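Local coordinates for protein exopolygalacturonase (Yersinia enterocolitica, PDB 2UVF) that hydrolyses the glycosidic bonds of pectic polygalacturonate as a family 28 exopolygalacturonase, probably releasing digalacturonic acid from the chain end in the periplasm, at residues 66-72 / 129-135; 410-414 / 510-515. One frame throughout, in Å; residues are numbered along the deposited sequence.

Overall arrangement
Interaction 1 and interaction 2 lie on opposite sides of the chain's centre, with their centres about 47 Å apart, and share no structural element. Residues 66-72 and 129-135 pair two strands of the fibronectin type III domain, a partly buried contact of 749 Å² built on a ladder of backbone hydrogen bonds. Residues 410-414 and 510-515 are two loops on the family 28 catalytic domain, a surface contact of 398 Å² with one sound direct backbone bond, a bridging water and a threonine over a tyrosine ring. Regular pairing thus serves the accessory domain, whereas irregular, partly water-mediated contact joins loops near the bound sugar.

Interaction 1: 66-72 / 129-135; sequences IVDYQIF and TVKAQYA
Gln70 and Gln133 join through their side-chain amides as well as lying on paired strands: Gln70 NE2 donates to Gln133 OE1 at 2.8 Å, in the plane of that carbonyl and on a lone pair, with the two amide planes 81° apart. Gln133 reaches this position because its CG stands anti to the backbone N (chi1 -166°) and its chain stays extended. Beneath, the backbones form an antiparallel ladder. Gln70 and Lys131 exchange two bonds, the shorter from Gln70 N to Lys131 O at 2.7 Å, and Phe72 and Thr129 exchange another two. At the other end the register slips by one residue. Val67 N donates to Gln133 O at 2.9 Å, Asp68 N adds a weak bond to the same oxygen, and Gln133 N returns one to Asp68 O at 2.7 Å; with both Val67 and Asp68 facing Gln133, this is a classic beta bulge. The Asp68 carboxylate is held by its neighbour Tyr69 N and by Ser82 OG.

On the face with the glutamines, the Phe72 ring crosses the Lys131 chain at about a right angle, its CE2 lying 3.3 Å from Lys131 CG. The face with Tyr69, Ile71, Val130 and Ala132 is mainly apolar. Tyr69 CE1 rests 3.7 Å from Ala132 CB, while Ile71 and Val130 run side by side, with Ile71 CG1 4.0 Å from Val130 CG2. Trp57 of strand 53-58 meets Tyr69, Ile71 and Val130 there, so this face turns into the domain core. One face packed against another strand layer and the other carrying polar groups fits the beta-sandwich of a fibronectin type III domain.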
loop_
_atom_site.group_PDB
_atom_site.type_symbol
_atom_site.label_atom_id
_atom_site.label_comp_id
_atom_site.label_asym_id
_atom_site.label_seq_id
_atom_site.Cartn_x
_atom_site.Cartn_y
_atom_site.Cartn_z
ATOM N N ILE A 66 15.748 17.543 -13.331
ATOM C CA ILE A 66 14.504 17.180 -14.010
ATOM C C ILE A 66 13.340 17.786 -13.235
ATOM O O ILE A 66 13.156 17.488 -12.061
ATOM C CB ILE A 66 14.345 15.626 -14.128
ATOM C CG1 ILE A 66 15.628 15.002 -14.700
ATOM C CG2 ILE A 66 13.117 15.259 -14.983
ATOM C CD1 ILE A 66 15.836 13.521 -14.395
ATOM N N VAL A 67 12.561 18.641 -13.887
ATOM C CA VAL A 67 11.458 19.325 -13.208
ATOM C C VAL A 67 10.073 18.822 -13.642
ATOM O O VAL A 67 9.070 19.176 -13.031
ATOM C CB VAL A 67 11.559 20.887 -13.328
ATOM C CG1 VAL A 67 12.802 21.401 -12.637
ATOM C CG2 VAL A 67 11.518 21.346 -14.797
ATOM N N ASP A 68 10.044 17.969 -14.668
ATOM C CA ASP A 68 8.808 17.486 -15.287
ATOM C C ASP A 68 9.115 16.454 -16.377
ATOM O O ASP A 68 10.276 16.193 -16.678
ATOM C CB ASP A 68 8.021 18.657 -15.886
ATOM C CG ASP A 68 6.523 18.529 -15.683
ATOM O OD1 ASP A 68 6.005 17.403 -15.516
ATOM O OD2 ASP A 68 5.852 19.572 -15.696
ATOM N N TYR A 69 8.062 15.867 -16.950
ATOM C CA TYR A 69 8.162 14.955 -18.102
ATOM C C TYR A 69 7.053 15.293 -19.094
ATOM O O TYR A 69 5.968 15.721 -18.680
ATOM C CB TYR A 69 8.014 13.496 -17.662
ATOM C CG TYR A 69 9.229 12.933 -16.973
ATOM C CD1 TYR A 69 10.236 12.284 -17.698
ATOM C CD2 TYR A 69 9.376 13.037 -15.586
ATOM C CE1 TYR A 69 11.364 11.764 -17.061
ATOM C CE2 TYR A 69 10.494 12.518 -14.942
ATOM C CZ TYR A 69 11.485 11.889 -15.675
ATOM O OH TYR A 69 12.577 11.375 -15.008
ATOM N N GLN A 70 7.325 15.107 -20.390
ATOM C CA GLN A 70 6.361 15.433 -21.451
ATOM C C GLN A 70 6.048 14.201 -22.275
ATOM O O GLN A 70 6.946 13.421 -22.589
ATOM C CB GLN A 70 6.914 16.506 -22.390
ATOM C CG GLN A 70 7.217 17.851 -21.754
ATOM C CD GLN A 70 7.474 18.938 -22.799
ATOM O OE1 GLN A 70 7.598 18.653 -24.001
ATOM N NE2 GLN A 70 7.565 20.184 -22.347
ATOM N N ILE A 71 4.783 14.056 -22.660
ATOM C CA ILE A 71 4.287 12.812 -23.260
ATOM C C ILE A 71 3.742 13.036 -24.675
ATOM O O ILE A 71 2.908 13.900 -24.892
ATOM C CB ILE A 71 3.243 12.098 -22.327
ATOM C CG1 ILE A 71 3.945 11.485 -21.107
ATOM C CG2 ILE A 71 2.495 11.004 -23.064
ATOM C CD1 ILE A 71 4.181 12.448 -19.953
ATOM N N PHE A 72 4.233 12.242 -25.624
ATOM C CA PHE A 72 3.882 12.382 -27.040
ATOM C C PHE A 72 3.334 11.077 -27.595
ATOM O O PHE A 72 3.926 10.013 -27.391
ATOM C CB PHE A 72 5.114 12.766 -27.873
ATOM C CG PHE A 72 5.973 13.849 -27.267
ATOM C CD1 PHE A 72 5.806 15.179 -27.643
ATOM C CD2 PHE A 72 6.981 13.531 -26.360
ATOM C CE1 PHE A 72 6.598 16.184 -27.107
ATOM C CE2 PHE A 72 7.774 14.534 -25.819
ATOM C CZ PHE A 72 7.582 15.866 -26.198
ATOM N N THR A 129 5.860 8.161 -26.648
ATOM C CA THR A 129 7.180 8.437 -26.065
ATOM C C THR A 129 7.094 9.453 -24.916
ATOM O O THR A 129 6.109 10.186 -24.801
ATOM C CB THR A 129 8.251 8.902 -27.110
ATOM O OG1 THR A 129 7.802 10.076 -27.800
ATOM C CG2 THR A 129 8.579 7.795 -28.104
ATOM N N VAL A 130 8.137 9.477 -24.082
ATOM C CA VAL A 130 8.260 10.408 -22.944
ATOM C C VAL A 130 9.653 11.074 -22.890
ATOM O O VAL A 130 10.683 10.410 -23.048
ATOM C CB VAL A 130 7.907 9.704 -21.568
ATOM C CG1 VAL A 130 8.880 8.569 -21.233
ATOM C CG2 VAL A 130 7.840 10.709 -20.429
ATOM N N LYS A 131 9.667 12.391 -22.680
ATOM C CA LYS A 131 10.914 13.149 -22.491
ATOM C C LYS A 131 10.927 13.821 -21.121
ATOM O O LYS A 131 9.906 14.393 -20.704
ATOM C CB LYS A 131 11.063 14.254 -23.556
ATOM C CG LYS A 131 10.928 13.822 -24.994
ATOM C CD LYS A 131 11.380 14.949 -25.913
ATOM C CE LYS A 131 11.224 14.574 -27.388
ATOM N NZ LYS A 131 12.147 15.349 -28.284
ATOM N N ALA A 132 12.072 13.742 -20.441
ATOM C CA ALA A 132 12.370 14.579 -19.279
ATOM C C ALA A 132 12.427 16.055 -19.664
ATOM O O ALA A 132 13.014 16.424 -20.685
ATOM C CB ALA A 132 13.681 14.167 -18.638
ATOM N N GLN A 133 11.800 16.889 -18.842
ATOM C CA GLN A 133 11.858 18.328 -19.009
ATOM C C GLN A 133 12.756 18.877 -17.911
ATOM O O GLN A 133 12.627 18.506 -16.741
ATOM C CB GLN A 133 10.458 18.946 -18.928
ATOM C CG GLN A 133 10.369 20.392 -19.413
ATOM C CD GLN A 133 9.092 21.072 -18.975
ATOM O OE1 GLN A 133 8.097 21.066 -19.698
ATOM N NE2 GLN A 133 9.106 21.649 -17.781
ATOM N N TYR A 134 13.687 19.745 -18.298
ATOM C CA TYR A 134 14.682 20.243 -17.365
ATOM C C TYR A 134 14.322 21.632 -16.859
ATOM O O TYR A 134 13.476 22.320 -17.434
ATOM C CB TYR A 134 16.082 20.219 -17.992
ATOM C CG TYR A 134 16.574 18.832 -18.361
ATOM C CD1 TYR A 134 16.984 17.927 -17.379
ATOM C CD2 TYR A 134 16.633 18.425 -19.688
ATOM C CE1 TYR A 134 17.427 16.660 -17.711
ATOM C CE2 TYR A 134 17.075 17.155 -20.032
ATOM C CZ TYR A 134 17.473 16.283 -19.038
ATOM O OH TYR A 134 17.920 15.031 -19.387
ATOM N N ALA A 135 14.972 22.023 -15.768
ATOM C CA ALA A 135 14.765 23.323 -15.137
ATOM C C ALA A 135 14.891 24.482 -16.139
ATOM O O ALA A 135 14.090 25.424 -16.103
ATOM C CB ALA A 135 15.746 23.494 -13.977
#

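Interaction 2: 410-414 / 510-515; sequences GTGEK and YPPAKI
Pro511 O receives Glu413 N at 2.9 Å, in a nearly straight bond. The donor is tilted 31° from the carbonyl plane. The same oxygen accepts a water at 2.8 Å, so two donors grip it. That water also donates to Thr411 O and takes the Lys414 N-H, tying three backbone groups of the two loops together. Both loops project from the right-handed parallel beta-helix of the family 28 catalytic domain: the loop 410-414 follows strand 405-408, and the loop 510-515 precedes strand 518-532.

Gly412, with no side chain and a positive phi, lets the backbones pass closely: its CA comes within 3.3 Å of Pro511 O and also lies against the Tyr510 ring. Farther along, Glu413 bends at its second torsion and turns its carboxylate toward Lys514. The approach of Glu413 OE1 to Lys514 N is modelled so short that its exact geometry is doubtful, and the Lys514 ammonium is too distant to form a salt bridge with this carboxylate. The aliphatic part of Lys414 crosses the Pro511 ring obliquely, with Lys414 CG 3.6 Å from Pro511 CG.

The side chain of Thr411 lies about 7 Å from a bound galacturonic acid unit and touches His443, a residue of the sugar pocket, which places this end of the contact beside the active-site cleft. The threonine sits over one face of Tyr510. Its CB stands 3.9 Å from the ring centroid, only 13° off the normal, as a CH-pi contact, while Thr411 OG1 lies toward the rim, 3.3 Å from Tyr510 CD2.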
loop_
_atom_site.group_PDB
_atom_site.type_symbol
_atom_site.label_atom_id
_atom_site.label_comp_id
_atom_site.label_asym_id
_atom_site.label_seq_id
_atom_site.Cartn_x
_atom_site.Cartn_y
_atom_site.Cartn_z
ATOM N N GLY A 410 5.084 -14.479 5.066
ATOM C CA GLY A 410 4.860 -15.688 5.846
ATOM C C GLY A 410 5.673 -15.664 7.124
ATOM O O GLY A 410 6.387 -14.700 7.404
ATOM N N THR A 411 5.559 -16.720 7.924
ATOM C CA THR A 411 6.205 -16.738 9.232
ATOM C C THR A 411 6.740 -18.125 9.601
ATOM O O THR A 411 6.018 -19.131 9.521
ATOM C CB THR A 411 5.267 -16.188 10.371
ATOM O OG1 THR A 411 4.158 -17.069 10.587
ATOM C CG2 THR A 411 4.717 -14.840 10.011
ATOM N N GLY A 412 8.006 -18.154 10.005
ATOM C CA GLY A 412 8.638 -19.360 10.534
ATOM C C GLY A 412 9.218 -20.274 9.473
ATOM O O GLY A 412 9.500 -19.837 8.353
ATOM N N GLU A 413 9.367 -21.554 9.832
ATOM C CA GLU A 413 10.057 -22.547 9.003
ATOM C C GLU A 413 9.281 -22.975 7.766
ATOM O O GLU A 413 9.882 -23.223 6.721
ATOM C CB GLU A 413 10.445 -23.776 9.842
ATOM C CG GLU A 413 11.668 -24.543 9.328
ATOM C CD GLU A 413 12.975 -23.719 9.325
ATOM O OE1 GLU A 413 13.067 -22.713 10.056
ATOM O OE2 GLU A 413 13.924 -24.091 8.598
ATOM N N LYS A 414 7.957 -23.076 7.888
ATOM C CA LYS A 414 7.101 -23.520 6.778
ATOM C C LYS A 414 6.929 -22.470 5.675
ATOM O O LYS A 414 6.271 -22.741 4.668
ATOM C CB LYS A 414 5.711 -23.914 7.298
ATOM C CG LYS A 414 5.679 -24.983 8.367
ATOM C CD LYS A 414 5.394 -26.354 7.790
ATOM C CE LYS A 414 4.942 -27.317 8.880
ATOM N NZ LYS A 414 4.419 -28.582 8.291
ATOM N N TYR A 510 3.383 -21.281 14.895
ATOM C CA TYR A 510 3.837 -21.917 13.653
ATOM C C TYR A 510 5.180 -22.560 14.014
ATOM O O TYR A 510 5.739 -22.224 15.055
ATOM C CB TYR A 510 4.032 -20.841 12.565
ATOM C CG TYR A 510 4.746 -19.597 13.084
ATOM C CD1 TYR A 510 6.141 -19.550 13.176
ATOM C CD2 TYR A 510 4.022 -18.479 13.514
ATOM C CE1 TYR A 510 6.798 -18.422 13.676
ATOM C CE2 TYR A 510 4.673 -17.346 14.012
ATOM C CZ TYR A 510 6.056 -17.328 14.090
ATOM O OH TYR A 510 6.701 -16.218 14.585
ATOM N N PRO A 511 5.701 -23.498 13.192
ATOM C CA PRO A 511 7.082 -23.938 13.464
ATOM C C PRO A 511 8.104 -22.786 13.388
ATOM O O PRO A 511 8.157 -22.084 12.372
ATOM C CB PRO A 511 7.350 -24.977 12.362
ATOM C CG PRO A 511 6.002 -25.445 11.949
ATOM C CD PRO A 511 5.108 -24.239 12.062
ATOM N N PRO A 512 8.887 -22.575 14.473
ATOM C CA PRO A 512 9.971 -21.582 14.532
ATOM C C PRO A 512 10.947 -21.683 13.357
ATOM O O PRO A 512 11.019 -22.724 12.699
ATOM C CB PRO A 512 10.693 -21.941 15.833
ATOM C CG PRO A 512 9.643 -22.542 16.684
ATOM C CD PRO A 512 8.742 -23.295 15.755
ATOM N N ALA A 513 11.691 -20.609 13.098
ATOM C CA ALA A 513 12.689 -20.619 12.028
ATOM C C ALA A 513 14.059 -21.105 12.508
ATOM O O ALA A 513 14.557 -20.660 13.551
ATOM C CB ALA A 513 12.806 -19.247 11.372
ATOM N N LYS A 514 14.652 -22.013 11.728
ATOM C CA LYS A 514 16.009 -22.535 11.968
ATOM C C LYS A 514 17.090 -21.534 11.530
ATOM O O LYS A 514 17.957 -21.170 12.332
ATOM C CB LYS A 514 16.213 -23.906 11.289
ATOM C CG LYS A 514 15.291 -25.036 11.795
ATOM C CD LYS A 514 15.507 -25.377 13.289
ATOM C CE LYS A 514 16.516 -26.516 13.511
ATOM N NZ LYS A 514 17.920 -26.180 13.113
ATOM N N ILE A 515 17.042 -21.110 10.262
ATOM C CA ILE A 515 17.833 -19.962 9.784
ATOM C C ILE A 515 17.094 -18.653 10.149
ATOM O O ILE A 515 15.985 -18.392 9.646
ATOM C CB ILE A 515 18.125 -20.016 8.248
ATOM C CG1 ILE A 515 18.873 -21.302 7.862
ATOM C CG2 ILE A 515 18.889 -18.756 7.794
ATOM C CD1 ILE A 515 19.205 -21.411 6.357
HETATM O O HOH W 1 6.547 -21.904 10.124
#